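Long-range contacts in extracellular endo-alpha-(1->5)-L-arabinanase 1 (Bacillus subtilis, PDB 1UV4), which cleaves internal alpha-1,5 linkages in linear arabinan and branched sugar beet arabinan, helping to break down the plant cell wall: residues Asp248-Pro253 against Ala268-Asp273; Asn9-Asp14 against Asn274-Leu279; Tyr195-Val200 against Tyr217-Ser222; Ala186-Tyr191 against Gln256-Gly261. All blocks are in the same frame, centred on the assembly; numbering follows the deposited sequence.

Contact 1 of 4, residues Asp248-Pro253 against Ala268-Asp273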
loop_
_atom_site.group_PDB
_atom_site.type_symbol
_atom_site.label_atom_id
_atom_site.label_comp_id
_atom_site.label_asym_id
_atom_site.label_seq_id
_atom_site.Cartn_x
_atom_site.Cartn_y
_atom_site.Cartn_z
ATOM N N ASP A 248 3.116 -23.396 3.094
ATOM C CA ASP A 248 4.385 -24.100 3.314
ATOM C C ASP A 248 5.539 -23.342 2.663
ATOM O O ASP A 248 6.651 -23.306 3.186
ATOM C CB ASP A 248 4.392 -25.530 2.705
ATOM C CG ASP A 248 3.298 -26.467 3.258
ATOM O OD1 ASP A 248 2.199 -25.964 3.588
ATOM O OD2 ASP A 248 3.467 -27.694 3.328
ATOM N N GLN A 249 5.303 -22.860 1.461
ATOM C CA GLN A 249 6.331 -22.175 0.678
ATOM C C GLN A 249 6.370 -20.661 0.892
ATOM O O GLN A 249 7.454 -20.049 0.926
ATOM C CB GLN A 249 6.122 -22.414 -0.805
ATOM C CG GLN A 249 7.134 -21.674 -1.689
ATOM C CD GLN A 249 7.066 -22.037 -3.168
ATOM O OE1 GLN A 249 6.263 -22.880 -3.592
ATOM N NE2 GLN A 249 7.901 -21.410 -3.952
ATOM N N TRP A 250 5.210 -20.037 1.005
ATOM C CA TRP A 250 5.070 -18.578 0.975
ATOM C C TRP A 250 4.780 -18.057 2.378
ATOM O O TRP A 250 3.744 -18.320 2.951
ATOM C CB TRP A 250 3.963 -18.193 0.016
ATOM C CG TRP A 250 4.343 -18.528 -1.378
ATOM C CD1 TRP A 250 3.777 -19.478 -2.147
ATOM C CD2 TRP A 250 5.357 -17.911 -2.181
ATOM N NE1 TRP A 250 4.391 -19.533 -3.374
ATOM C CE2 TRP A 250 5.370 -18.579 -3.415
ATOM C CE3 TRP A 250 6.294 -16.876 -1.971
ATOM C CZ2 TRP A 250 6.248 -18.243 -4.441
ATOM C CZ3 TRP A 250 7.156 -16.550 -2.996
ATOM C CH2 TRP A 250 7.133 -17.227 -4.203
ATOM N N LYS A 251 5.724 -17.305 2.936
ATOM C CA LYS A 251 5.645 -16.833 4.296
ATOM C C LYS A 251 5.337 -15.333 4.339
ATOM O O LYS A 251 5.702 -14.562 3.440
ATOM C CB LYS A 251 6.962 -17.133 5.030
ATOM C CG LYS A 251 7.412 -18.591 4.907
ATOM C CD LYS A 251 6.394 -19.520 5.493
ATOM C CE LYS A 251 6.913 -20.929 5.689
ATOM N NZ LYS A 251 5.799 -21.922 6.067
ATOM N N GLY A 252 4.708 -14.899 5.418
ATOM C CA GLY A 252 4.523 -13.488 5.691
ATOM C C GLY A 252 3.874 -12.667 4.598
ATOM O O GLY A 252 4.368 -11.574 4.251
ATOM N N PRO A 253 2.739 -13.122 4.068
ATOM C CA PRO A 253 2.055 -12.323 3.035
ATOM C C PRO A 253 1.632 -10.963 3.556
ATOM O O PRO A 253 1.237 -10.803 4.689
ATOM C CB PRO A 253 0.818 -13.129 2.690
ATOM C CG PRO A 253 0.580 -13.930 3.926
ATOM C CD PRO A 253 1.946 -14.307 4.432
ATOM N N ALA A 268 5.073 -12.014 -0.766
ATOM C CA ALA A 268 5.236 -13.067 0.241
ATOM C C ALA A 268 6.646 -13.607 0.066
ATOM O O ALA A 268 7.232 -13.486 -1.034
ATOM C CB ALA A 268 4.208 -14.148 0.090
ATOM N N TYR A 269 7.213 -14.152 1.133
ATOM C CA TYR A 269 8.621 -14.516 1.182
ATOM C C TYR A 269 8.817 -15.991 0.858
ATOM O O TYR A 269 8.258 -16.878 1.489
ATOM C CB TYR A 269 9.159 -14.171 2.544
ATOM C CG TYR A 269 9.081 -12.711 2.888
ATOM C CD1 TYR A 269 7.918 -12.154 3.455
ATOM C CD2 TYR A 269 10.097 -11.851 2.586
ATOM C CE1 TYR A 269 7.854 -10.805 3.794
ATOM C CE2 TYR A 269 10.035 -10.517 2.907
ATOM C CZ TYR A 269 8.902 -10.001 3.501
ATOM O OH TYR A 269 8.880 -8.639 3.852
ATOM N N ASP A 270 9.658 -16.252 -0.143
ATOM C CA ASP A 270 9.802 -17.593 -0.746
ATOM C C ASP A 270 10.756 -18.508 0.065
ATOM O O ASP A 270 11.985 -18.345 0.053
ATOM C CB ASP A 270 10.326 -17.437 -2.176
ATOM C CG ASP A 270 10.157 -18.688 -3.029
ATOM O OD1 ASP A 270 9.871 -19.749 -2.512
ATOM O OD2 ASP A 270 10.344 -18.652 -4.260
ATOM N N ALA A 271 10.189 -19.479 0.757
ATOM C CA ALA A 271 10.992 -20.442 1.502
ATOM C C ALA A 271 11.839 -21.341 0.598
ATOM O O ALA A 271 12.735 -22.023 1.062
ATOM C CB ALA A 271 10.120 -21.317 2.416
ATOM N N ASN A 272 11.522 -21.360 -0.697
ATOM C CA ASN A 272 12.332 -22.072 -1.682
ATOM C C ASN A 272 13.309 -21.184 -2.465
ATOM O O ASN A 272 13.981 -21.657 -3.385
ATOM C CB ASN A 272 11.390 -22.802 -2.664
ATOM C CG ASN A 272 12.110 -23.844 -3.511
ATOM O OD1 ASN A 272 12.908 -24.733 -2.922
ATOM N ND2 ASN A 272 11.935 -23.802 -4.778
ATOM N N ASP A 273 13.374 -19.895 -2.133
ATOM C CA ASP A 273 14.306 -18.986 -2.772
ATOM C C ASP A 273 14.771 -17.877 -1.835
ATOM O O ASP A 273 14.460 -16.701 -1.993
ATOM C CB ASP A 273 13.712 -18.433 -4.056
ATOM C CG ASP A 273 14.657 -17.517 -4.789
ATOM O OD1 ASP A 273 15.901 -17.657 -4.636
ATOM O OD2 ASP A 273 14.207 -16.689 -5.580
#
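W250 lays the six-membered part of its indole along D270 and A268, and here the packing is tight. CZ3 of W250 reaches CB of D270 at 3.4 Å, while the short side chain of A268 lets CE3 of W250 pack against its CB at 4.0 Å. On the other face of the sheet, K251 and Y269 form a hydrogen-bonded antiparallel pair, with Y269 N to K251 O nearly straight at 2.8 Å. The same carbonyl lies in the plane of the Y269 ring, at its edge, 3.3 Å from CD1. Beyond this pair G252 turns the corner with a positive phi, easy for glycine.

The opposite end is looser and more exposed. Extended beyond CG, Q249 delivers NE2 to D270 OD1 at 3.0 Å, and N272 N reaches that oxygen from the other face of the carboxylate, making an Asx turn. A271, though exposed, donates its N-H to Q249 O at 2.8 Å and rests its methyl beside that carbonyl. K251 leads its amine away to the carbonyl of N247. The paired strands form the beta hairpin 250-259/263-270 of a GH43 beta-propeller blade, and the turn leads to its next strand, 276-283.

Contact 2 of 4, residues Asn9-Asp14 against Asn274-Leu279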
loop_
_atom_site.group_PDB
_atom_site.type_symbol
_atom_site.label_atom_id
_atom_site.label_comp_id
_atom_site.label_asym_id
_atom_site.label_seq_id
_atom_site.Cartn_x
_atom_site.Cartn_y
_atom_site.Cartn_z
ATOM N N ASN A 9 9.120 -14.100 -10.717
ATOM C CA ASN A 9 10.544 -14.338 -10.765
ATOM C C ASN A 9 11.341 -13.285 -9.975
ATOM O O ASN A 9 12.236 -13.577 -9.147
ATOM C CB ASN A 9 10.944 -14.388 -12.276
ATOM C CG ASN A 9 10.556 -13.090 -13.108
ATOM O OD1 ASN A 9 9.443 -12.506 -12.983
ATOM N ND2 ASN A 9 11.478 -12.687 -14.002
ATOM N N GLU A 10 10.961 -12.053 -10.208
ATOM C CA GLU A 10 11.638 -10.905 -9.651
ATOM C C GLU A 10 11.159 -10.581 -8.253
ATOM O O GLU A 10 9.986 -10.717 -7.903
ATOM C CB GLU A 10 11.439 -9.674 -10.550
ATOM C CG GLU A 10 12.210 -9.723 -11.842
ATOM C CD GLU A 10 13.713 -9.535 -11.690
ATOM O OE1 GLU A 10 14.213 -9.141 -10.604
ATOM O OE2 GLU A 10 14.435 -9.743 -12.701
ATOM N N LEU A 11 12.105 -10.114 -7.463
ATOM C CA LEU A 11 11.841 -9.617 -6.136
ATOM C C LEU A 11 10.890 -8.413 -6.227
ATOM O O LEU A 11 11.044 -7.551 -7.085
ATOM C CB LEU A 11 13.175 -9.135 -5.521
ATOM C CG LEU A 11 13.236 -8.526 -4.119
ATOM C CD1 LEU A 11 14.619 -8.677 -3.550
ATOM C CD2 LEU A 11 12.783 -7.073 -4.038
ATOM N N LEU A 12 9.892 -8.341 -5.351
ATOM C CA LEU A 12 9.134 -7.116 -5.191
ATOM C C LEU A 12 8.534 -7.073 -3.803
ATOM O O LEU A 12 8.059 -8.068 -3.336
ATOM C CB LEU A 12 7.997 -6.958 -6.251
ATOM C CG LEU A 12 7.503 -5.541 -6.436
ATOM C CD1 LEU A 12 8.547 -4.561 -6.919
ATOM C CD2 LEU A 12 6.328 -5.598 -7.444
ATOM N N HIS A 13 8.584 -5.900 -3.182
ATOM C CA HIS A 13 8.063 -5.702 -1.834
ATOM C C HIS A 13 7.136 -4.484 -1.850
ATOM O O HIS A 13 7.411 -3.477 -2.481
ATOM C CB HIS A 13 9.277 -5.418 -0.886
ATOM C CG HIS A 13 8.959 -5.490 0.575
ATOM N ND1 HIS A 13 9.444 -4.559 1.463
ATOM C CD2 HIS A 13 8.230 -6.364 1.304
ATOM C CE1 HIS A 13 9.015 -4.855 2.677
ATOM N NE2 HIS A 13 8.270 -5.938 2.609
ATOM N N ASP A 14 6.032 -4.596 -1.139
ATOM C CA ASP A 14 5.021 -3.497 -1.020
ATOM C C ASP A 14 4.465 -3.121 -2.382
ATOM O O ASP A 14 4.539 -1.961 -2.781
ATOM C CB ASP A 14 5.553 -2.273 -0.287
ATOM C CG ASP A 14 6.312 -2.614 0.985
ATOM O OD1 ASP A 14 5.784 -3.382 1.826
ATOM O OD2 ASP A 14 7.465 -2.150 1.262
ATOM N N ASN A 274 15.505 -18.325 -0.828
ATOM C CA ASN A 274 16.270 -17.474 0.080
ATOM C C ASN A 274 15.422 -16.468 0.825
ATOM O O ASN A 274 15.929 -15.431 1.261
ATOM C CB ASN A 274 17.420 -16.781 -0.661
ATOM C CG ASN A 274 18.585 -17.703 -0.916
ATOM O OD1 ASN A 274 18.780 -18.684 -0.103
ATOM N ND2 ASN A 274 19.360 -17.476 -1.921
ATOM N N GLY A 275 14.152 -16.795 1.031
ATOM C CA GLY A 275 13.249 -15.897 1.728
ATOM C C GLY A 275 13.017 -14.572 1.053
ATOM O O GLY A 275 12.672 -13.594 1.699
ATOM N N ILE A 276 13.228 -14.513 -0.252
ATOM C CA ILE A 276 13.103 -13.283 -1.043
ATOM C C ILE A 276 11.598 -12.983 -1.225
ATOM O O ILE A 276 10.828 -13.888 -1.488
ATOM C CB ILE A 276 13.787 -13.448 -2.418
ATOM C CG1 ILE A 276 15.321 -13.579 -2.254
ATOM C CG2 ILE A 276 13.409 -12.327 -3.404
ATOM C CD1 ILE A 276 16.021 -14.204 -3.430
ATOM N N PRO A 277 11.160 -11.731 -1.035
ATOM C CA PRO A 277 9.752 -11.394 -1.290
ATOM C C PRO A 277 9.503 -11.317 -2.814
ATOM O O PRO A 277 10.212 -10.640 -3.567
ATOM C CB PRO A 277 9.592 -10.010 -0.670
ATOM C CG PRO A 277 10.941 -9.376 -0.762
ATOM C CD PRO A 277 11.911 -10.524 -0.622
ATOM N N LYS A 278 8.443 -11.994 -3.227
ATOM C CA LYS A 278 7.981 -12.019 -4.597
ATOM C C LYS A 278 6.561 -11.474 -4.665
ATOM O O LYS A 278 5.805 -11.483 -3.681
ATOM C CB LYS A 278 8.007 -13.441 -5.141
ATOM C CG LYS A 278 9.325 -14.196 -4.918
ATOM C CD LYS A 278 10.471 -13.560 -5.708
ATOM C CE LYS A 278 11.751 -14.488 -5.831
ATOM N NZ LYS A 278 11.415 -15.916 -6.098
ATOM N N LEU A 279 6.184 -11.076 -5.883
ATOM C CA LEU A 279 4.822 -10.627 -6.216
ATOM C C LEU A 279 3.919 -11.820 -6.495
ATOM O O LEU A 279 4.166 -12.565 -7.435
ATOM C CB LEU A 279 4.889 -9.730 -7.431
ATOM C CG LEU A 279 3.576 -9.231 -8.015
ATOM C CD1 LEU A 279 2.774 -8.456 -7.035
ATOM C CD2 LEU A 279 3.841 -8.355 -9.223
#
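L11 overlaps I276 through its CB and CD1, which both lie beside the branch methyl CG2 of I276, with CB at 3.8 Å; the two side chains cross at about a right angle. With CG anti to the backbone N (chi1 179°), L11 also brings CG to 4.2 Å from CG of P277, so an isobutyl group fills the angle between a branched chain and a ring. Deeper in, L12 and L279 run side by side in the same direction, their CD2 methyls 4.1 Å apart in a buried apolar layer shared with L40 and A26.

The polar link is narrow. L12 N donates to P277 O at 2.9 Å, approaching from above the carbonyl plane by 37°, and L11 CA adds a CA-H...O contact to the same oxygen at 3.2 Å. Proline has no N-H to give, but its carbonyl can still accept. K278 sends its aliphatic chain past the loop, CE lying 3.5 Å from N9 O, before its amine forms a salt bridge with D273. One bent hydrogen bond implies that this contact rests mainly on apolar fit, while R38 and H267 further anchor the loop, which carries D14, the inferred proton acceptor.

Contact 3 of 4, residues Tyr195-Val200 against Tyr217-Ser222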
loop_
_atom_site.group_PDB
_atom_site.type_symbol
_atom_site.label_atom_id
_atom_site.label_comp_id
_atom_site.label_asym_id
_atom_site.label_seq_id
_atom_site.Cartn_x
_atom_site.Cartn_y
_atom_site.Cartn_z
ATOM N N TYR A 195 -20.591 -1.672 0.375
ATOM C CA TYR A 195 -19.680 -1.588 1.515
ATOM C C TYR A 195 -18.309 -1.075 1.155
ATOM O O TYR A 195 -17.790 -1.344 0.075
ATOM C CB TYR A 195 -19.446 -2.951 2.198
ATOM C CG TYR A 195 -20.571 -3.496 3.056
ATOM C CD1 TYR A 195 -20.716 -3.095 4.374
ATOM C CD2 TYR A 195 -21.452 -4.440 2.545
ATOM C CE1 TYR A 195 -21.731 -3.602 5.159
ATOM C CE2 TYR A 195 -22.476 -4.938 3.317
ATOM C CZ TYR A 195 -22.589 -4.525 4.622
ATOM O OH TYR A 195 -23.619 -5.036 5.390
ATOM N N TYR A 196 -17.738 -0.366 2.107
ATOM C CA TYR A 196 -16.305 -0.091 2.112
ATOM C C TYR A 196 -15.580 -1.268 2.737
ATOM O O TYR A 196 -15.978 -1.785 3.777
ATOM C CB TYR A 196 -16.006 1.209 2.850
ATOM C CG TYR A 196 -16.604 2.403 2.129
ATOM C CD1 TYR A 196 -15.962 2.998 1.050
ATOM C CD2 TYR A 196 -17.824 2.922 2.520
ATOM C CE1 TYR A 196 -16.496 4.094 0.376
ATOM C CE2 TYR A 196 -18.379 4.012 1.856
ATOM C CZ TYR A 196 -17.709 4.609 0.784
ATOM O OH TYR A 196 -18.258 5.702 0.139
ATOM N N TYR A 197 -14.521 -1.716 2.075
ATOM C CA TYR A 197 -13.661 -2.780 2.578
ATOM C C TYR A 197 -12.266 -2.279 2.810
ATOM O O TYR A 197 -11.692 -1.641 1.917
ATOM C CB TYR A 197 -13.598 -3.972 1.612
ATOM C CG TYR A 197 -14.922 -4.681 1.461
ATOM C CD1 TYR A 197 -15.304 -5.726 2.320
ATOM C CD2 TYR A 197 -15.828 -4.282 0.475
ATOM C CE1 TYR A 197 -16.539 -6.344 2.193
ATOM C CE2 TYR A 197 -17.101 -4.904 0.351
ATOM C CZ TYR A 197 -17.442 -5.938 1.198
ATOM O OH TYR A 197 -18.666 -6.565 1.079
ATOM N N LEU A 198 -11.734 -2.556 3.985
ATOM C CA LEU A 198 -10.355 -2.230 4.356
ATOM C C LEU A 198 -9.579 -3.531 4.563
ATOM O O LEU A 198 -10.002 -4.386 5.330
ATOM C CB LEU A 198 -10.318 -1.436 5.624
ATOM C CG LEU A 198 -8.927 -1.112 6.165
ATOM C CD1 LEU A 198 -8.127 -0.202 5.245
ATOM C CD2 LEU A 198 -9.068 -0.452 7.538
ATOM N N MET A 199 -8.479 -3.710 3.857
ATOM C CA MET A 199 -7.512 -4.739 4.161
ATOM C C MET A 199 -6.249 -4.086 4.712
ATOM O O MET A 199 -5.863 -3.013 4.272
ATOM C CB MET A 199 -7.122 -5.529 2.928
ATOM C CG MET A 199 -8.223 -6.165 2.231
ATOM S SD MET A 199 -7.571 -7.233 0.879
ATOM C CE MET A 199 -9.051 -7.944 0.253
ATOM N N VAL A 200 -5.637 -4.721 5.707
ATOM C CA VAL A 200 -4.370 -4.272 6.251
ATOM C C VAL A 200 -3.435 -5.483 6.348
ATOM O O VAL A 200 -3.866 -6.630 6.299
ATOM C CB VAL A 200 -4.521 -3.607 7.638
ATOM C CG1 VAL A 200 -5.445 -2.455 7.565
ATOM C CG2 VAL A 200 -5.009 -4.602 8.673
ATOM N N TYR A 217 -8.990 -8.270 7.118
ATOM C CA TYR A 217 -9.994 -7.384 6.509
ATOM C C TYR A 217 -11.223 -7.118 7.350
ATOM O O TYR A 217 -11.549 -7.841 8.293
ATOM C CB TYR A 217 -10.382 -7.877 5.124
ATOM C CG TYR A 217 -11.048 -9.213 5.099
ATOM C CD1 TYR A 217 -12.407 -9.360 5.381
ATOM C CD2 TYR A 217 -10.327 -10.371 4.795
ATOM C CE1 TYR A 217 -13.022 -10.594 5.346
ATOM C CE2 TYR A 217 -10.912 -11.586 4.778
ATOM C CZ TYR A 217 -12.262 -11.731 5.029
ATOM O OH TYR A 217 -12.850 -12.980 4.993
ATOM N N GLY A 218 -11.909 -6.042 6.997
ATOM C CA GLY A 218 -13.173 -5.692 7.629
ATOM C C GLY A 218 -13.973 -4.831 6.669
ATOM O O GLY A 218 -13.478 -4.426 5.602
ATOM N N ARG A 219 -15.208 -4.523 7.024
ATOM C CA ARG A 219 -16.103 -3.738 6.142
ATOM C C ARG A 219 -16.912 -2.711 6.938
ATOM O O ARG A 219 -17.227 -2.931 8.123
ATOM C CB ARG A 219 -17.046 -4.634 5.339
ATOM C CG ARG A 219 -18.217 -5.245 6.109
ATOM C CD ARG A 219 -19.005 -6.282 5.354
ATOM N NE ARG A 219 -20.176 -6.723 6.129
ATOM C CZ ARG A 219 -21.053 -7.632 5.709
ATOM N NH1 ARG A 219 -20.923 -8.198 4.518
ATOM N NH2 ARG A 219 -22.062 -7.960 6.478
ATOM N N SER A 220 -17.391 -1.699 6.238
ATOM C CA SER A 220 -18.109 -0.620 6.867
ATOM C C SER A 220 -19.063 0.031 5.858
ATOM O O SER A 220 -18.735 0.178 4.708
ATOM C CB SER A 220 -17.139 0.408 7.397
ATOM O OG SER A 220 -17.848 1.505 7.961
ATOM N N LYS A 221 -20.233 0.448 6.286
ATOM C CA LYS A 221 -21.128 1.164 5.398
ATOM C C LYS A 221 -20.595 2.583 5.097
ATOM O O LYS A 221 -20.902 3.151 4.052
ATOM C CB LYS A 221 -22.564 1.195 5.967
ATOM C CG LYS A 221 -23.278 -0.139 5.896
ATOM C CD LYS A 221 -23.640 -0.504 4.420
ATOM C CE LYS A 221 -24.626 -1.657 4.287
ATOM N NZ LYS A 221 -24.583 -2.196 2.891
ATOM N N SER A 222 -19.823 3.154 6.014
ATOM C CA SER A 222 -19.246 4.461 5.776
ATOM C C SER A 222 -17.735 4.361 5.651
ATOM O O SER A 222 -17.080 3.481 6.235
ATOM C CB SER A 222 -19.656 5.433 6.866
ATOM O OG SER A 222 -18.998 5.127 8.043
#
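Y196 pairs with S220 and L198 with G218 in the antiparallel hairpin that supplies the two middle strands of a propeller blade. The backbone bonds come in two reciprocal sets: Y196 N to S220 O is 2.8 Å, and L198 N to G218 O is 3.0 Å. Between them, R219 CA makes a CA-H...O contact of 3.1 Å with Y196 O, as expected at a non-hydrogen-bonded pair. G218 adds no side chain to the face where L198 packs on I174 and A175.

Cation-pi and stacking contacts gather on Y195, whose electron-rich ring is clasped between two basic chains. R219, extended from CG to NE, sets its guanidinium almost flat on one face, the planes only 7° apart and the centres 4.1 Å apart; its CD lies over the ring centre. Across the opposite face, K221 bends at chi2 (-71°) and brings NZ to 3.6 Å from the ring centroid. Carbonyl oxygens outside the pair hold both cations: G289 O takes R219 NH1 as well as the hydroxyl of Y197, and G194 O takes K221 NZ.

Apolar contact is slighter. CG of M199 touches CB of Y217 at 4.0 Å, and CE1 of Y197 lies 3.6 Å from CB of R219. Where the strand ends, S220 OG donates to a lone pair of S222 O at 2.7 Å.

Contact 4 of 4, residues Ala186-Tyr191 against Gln256-Gly261. With CA (calcium ion), chain D; EDO (1,2-ethanediol), chain G.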
loop_
_atom_site.group_PDB
_atom_site.type_symbol
_atom_site.label_atom_id
_atom_site.label_comp_id
_atom_site.label_asym_id
_atom_site.label_seq_id
_atom_site.Cartn_x
_atom_site.Cartn_y
_atom_site.Cartn_z
ATOM N N ALA A 186 -0.005 -0.722 5.824
ATOM C CA ALA A 186 -0.237 -1.054 4.398
ATOM C C ALA A 186 -1.712 -1.226 4.100
ATOM O O ALA A 186 -2.138 -2.218 3.572
ATOM C CB ALA A 186 0.559 -2.286 3.992
ATOM N N PRO A 187 -2.489 -0.193 4.313
ATOM C CA PRO A 187 -3.901 -0.318 3.960
ATOM C C PRO A 187 -4.167 -0.400 2.453
ATOM O O PRO A 187 -3.461 0.139 1.632
ATOM C CB PRO A 187 -4.497 0.963 4.523
ATOM C CG PRO A 187 -3.393 1.952 4.390
ATOM C CD PRO A 187 -2.155 1.155 4.802
ATOM N N THR A 188 -5.277 -1.096 2.153
ATOM C CA THR A 188 -5.920 -1.028 0.849
ATOM C C THR A 188 -7.424 -0.967 1.081
ATOM O O THR A 188 -7.925 -1.573 1.985
ATOM C CB THR A 188 -5.487 -2.223 -0.080
ATOM O OG1 THR A 188 -6.021 -2.008 -1.405
ATOM C CG2 THR A 188 -6.025 -3.537 0.363
ATOM N N LEU A 189 -8.115 -0.143 0.306
ATOM C CA LEU A 189 -9.500 0.198 0.574
ATOM C C LEU A 189 -10.246 0.318 -0.721
ATOM O O LEU A 189 -9.777 1.011 -1.616
ATOM C CB LEU A 189 -9.511 1.529 1.360
ATOM C CG LEU A 189 -10.615 2.001 2.330
ATOM C CD1 LEU A 189 -11.529 0.927 2.771
ATOM C CD2 LEU A 189 -10.119 2.832 3.531
ATOM N N THR A 190 -11.423 -0.319 -0.806
ATOM C CA THR A 190 -12.245 -0.297 -2.004
ATOM C C THR A 190 -13.705 -0.296 -1.607
ATOM O O THR A 190 -14.054 -0.757 -0.517
ATOM C CB THR A 190 -11.908 -1.520 -2.894
ATOM O OG1 THR A 190 -12.602 -1.438 -4.165
ATOM C CG2 THR A 190 -12.379 -2.839 -2.276
ATOM N N TYR A 191 -14.552 0.222 -2.496
ATOM C CA TYR A 191 -15.996 0.207 -2.302
ATOM C C TYR A 191 -16.619 -0.791 -3.294
ATOM O O TYR A 191 -16.462 -0.642 -4.516
ATOM C CB TYR A 191 -16.521 1.623 -2.501
ATOM C CG TYR A 191 -18.007 1.762 -2.339
ATOM C CD1 TYR A 191 -18.590 1.717 -1.079
ATOM C CD2 TYR A 191 -18.813 1.904 -3.451
ATOM C CE1 TYR A 191 -19.981 1.836 -0.931
ATOM C CE2 TYR A 191 -20.173 1.981 -3.340
ATOM C CZ TYR A 191 -20.751 1.980 -2.078
ATOM O OH TYR A 191 -22.128 2.084 -2.021
ATOM N N GLN A 256 -0.485 -5.877 0.556
ATOM C CA GLN A 256 -1.508 -6.185 -0.441
ATOM C C GLN A 256 -2.143 -4.944 -1.025
ATOM O O GLN A 256 -2.255 -3.887 -0.381
ATOM C CB GLN A 256 -2.558 -7.076 0.197
ATOM C CG GLN A 256 -3.506 -6.346 1.182
ATOM C CD GLN A 256 -2.810 -5.894 2.474
ATOM O OE1 GLN A 256 -2.015 -6.646 3.033
ATOM N NE2 GLN A 256 -3.083 -4.641 2.892
ATOM N N ASP A 257 -2.532 -5.044 -2.303
ATOM C CA ASP A 257 -3.212 -3.946 -2.964
ATOM C C ASP A 257 -4.254 -4.489 -3.885
ATOM O O ASP A 257 -4.052 -5.540 -4.520
ATOM C CB ASP A 257 -2.181 -3.092 -3.716
ATOM C CG ASP A 257 -2.691 -1.739 -4.022
ATOM O OD1 ASP A 257 -3.539 -1.173 -3.288
ATOM O OD2 ASP A 257 -2.266 -1.140 -4.972
ATOM N N ILE A 258 -5.423 -3.867 -3.831
ATOM C CA ILE A 258 -6.571 -4.239 -4.691
ATOM C C ILE A 258 -6.436 -3.478 -5.974
ATOM O O ILE A 258 -6.350 -2.218 -5.965
ATOM C CB ILE A 258 -7.890 -3.933 -4.025
ATOM C CG1 ILE A 258 -8.070 -4.797 -2.770
ATOM C CG2 ILE A 258 -8.997 -4.262 -4.996
ATOM C CD1 ILE A 258 -9.158 -4.230 -1.774
ATOM N N VAL A 259 -6.397 -4.214 -7.082
ATOM C CA VAL A 259 -6.178 -3.721 -8.404
ATOM C C VAL A 259 -7.475 -3.981 -9.253
ATOM O O VAL A 259 -8.020 -5.088 -9.287
ATOM C CB VAL A 259 -4.867 -4.344 -8.957
ATOM C CG1 VAL A 259 -4.737 -4.037 -10.417
ATOM C CG2 VAL A 259 -3.680 -3.844 -8.147
ATOM N N ASN A 260 -8.005 -2.947 -9.908
ATOM C CA ASN A 260 -9.232 -3.082 -10.726
ATOM C C ASN A 260 -10.450 -3.685 -9.984
ATOM O O ASN A 260 -11.366 -4.233 -10.598
ATOM C CB ASN A 260 -8.962 -3.932 -11.987
ATOM C CG ASN A 260 -7.905 -3.324 -12.913
ATOM O OD1 ASN A 260 -7.266 -2.312 -12.593
ATOM N ND2 ASN A 260 -7.728 -3.950 -14.083
ATOM N N GLY A 261 -10.480 -3.569 -8.671
ATOM C CA GLY A 261 -11.573 -4.061 -7.870
ATOM C C GLY A 261 -11.541 -5.558 -7.586
ATOM O O GLY A 261 -12.009 -5.932 -6.523
HETATM CA CA CA D . -3.879 0.849 -4.363
HETATM C C1 EDO G . -4.130 0.694 -10.206
HETATM O O1 EDO G . -3.428 -0.131 -9.316
HETATM C C2 EDO G . -5.462 0.072 -10.576
HETATM O O2 EDO G . -5.893 0.589 -11.811
HETATM O O HOH W 1 -0.722 -2.148 0.858
HETATM O O HOH W 2 -2.126 -0.286 -0.852
HETATM O O HOH W 3 -6.096 0.104 -4.217
HETATM O O HOH W 4 -4.977 -0.185 -6.645
HETATM O O HOH W 5 -4.824 3.008 -5.010
HETATM O O HOH W 6 -3.153 0.998 -6.566
#
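This contact forms part of the calcium site of the beta-propeller, where strands 186-191 and 256-259, from two different blades, run side by side at 23° without pairing as a sheet. D257 grips the calcium with both carboxylate oxygens, OD1 at 2.3 Å and OD2 at 2.6 Å; OD2 also takes a hydrogen bond from T16. Four waters also coordinate the ion, and D77 and E135 belong to the same site. An aspartate suits this place because its short chain holds a hard, anionic, two-pronged group close to the backbone.

T188 knits the strands together. A chi1 of -173° swings OG1 of T188 away from its own N and over to the neighbouring strand, where it accepts from I258 N at 3.1 Å, a fairly straight 162°. The same oxygen is hydrogen-bonded to E135, so T188 acts as a second-shell residue that helps to position a calcium ligand. A water adds a bridge, donating to Q256 O at 2.6 Å and, weakly, to A186 O. The amide of Q256 bends back toward A186, while its OE1 is held by S201.

Apolar contact follows the polar part. I258 crosses both threonines at about a right angle, its branched chain lying against their methyls: CD1 of I258 is 3.9 Å from CG2 of T188 and 3.5 Å from CG2 of T190.

Contacts 1 and 2 share a sheet, their centres 9 Å apart, and are joined by probable hydrogen bonds D270 O to G275 N (2.8 Å) and A268 O to K278 N (2.9 Å). Contact 3 and the 186-191 side of contact 4 are neighbours in another blade, where M199 N probably bonds to T188 O at 2.9 Å. Strand 250-259 ties the two groups together, serving contacts 1 and 4, centres 22 Å apart. Contact 2 holds D14, the inferred proton acceptor, and contact 4 the calcium ligand D257. The side chain of H13 in contact 2 is about 6 Å from that of E185, the inferred proton donor, which directly precedes contact 4.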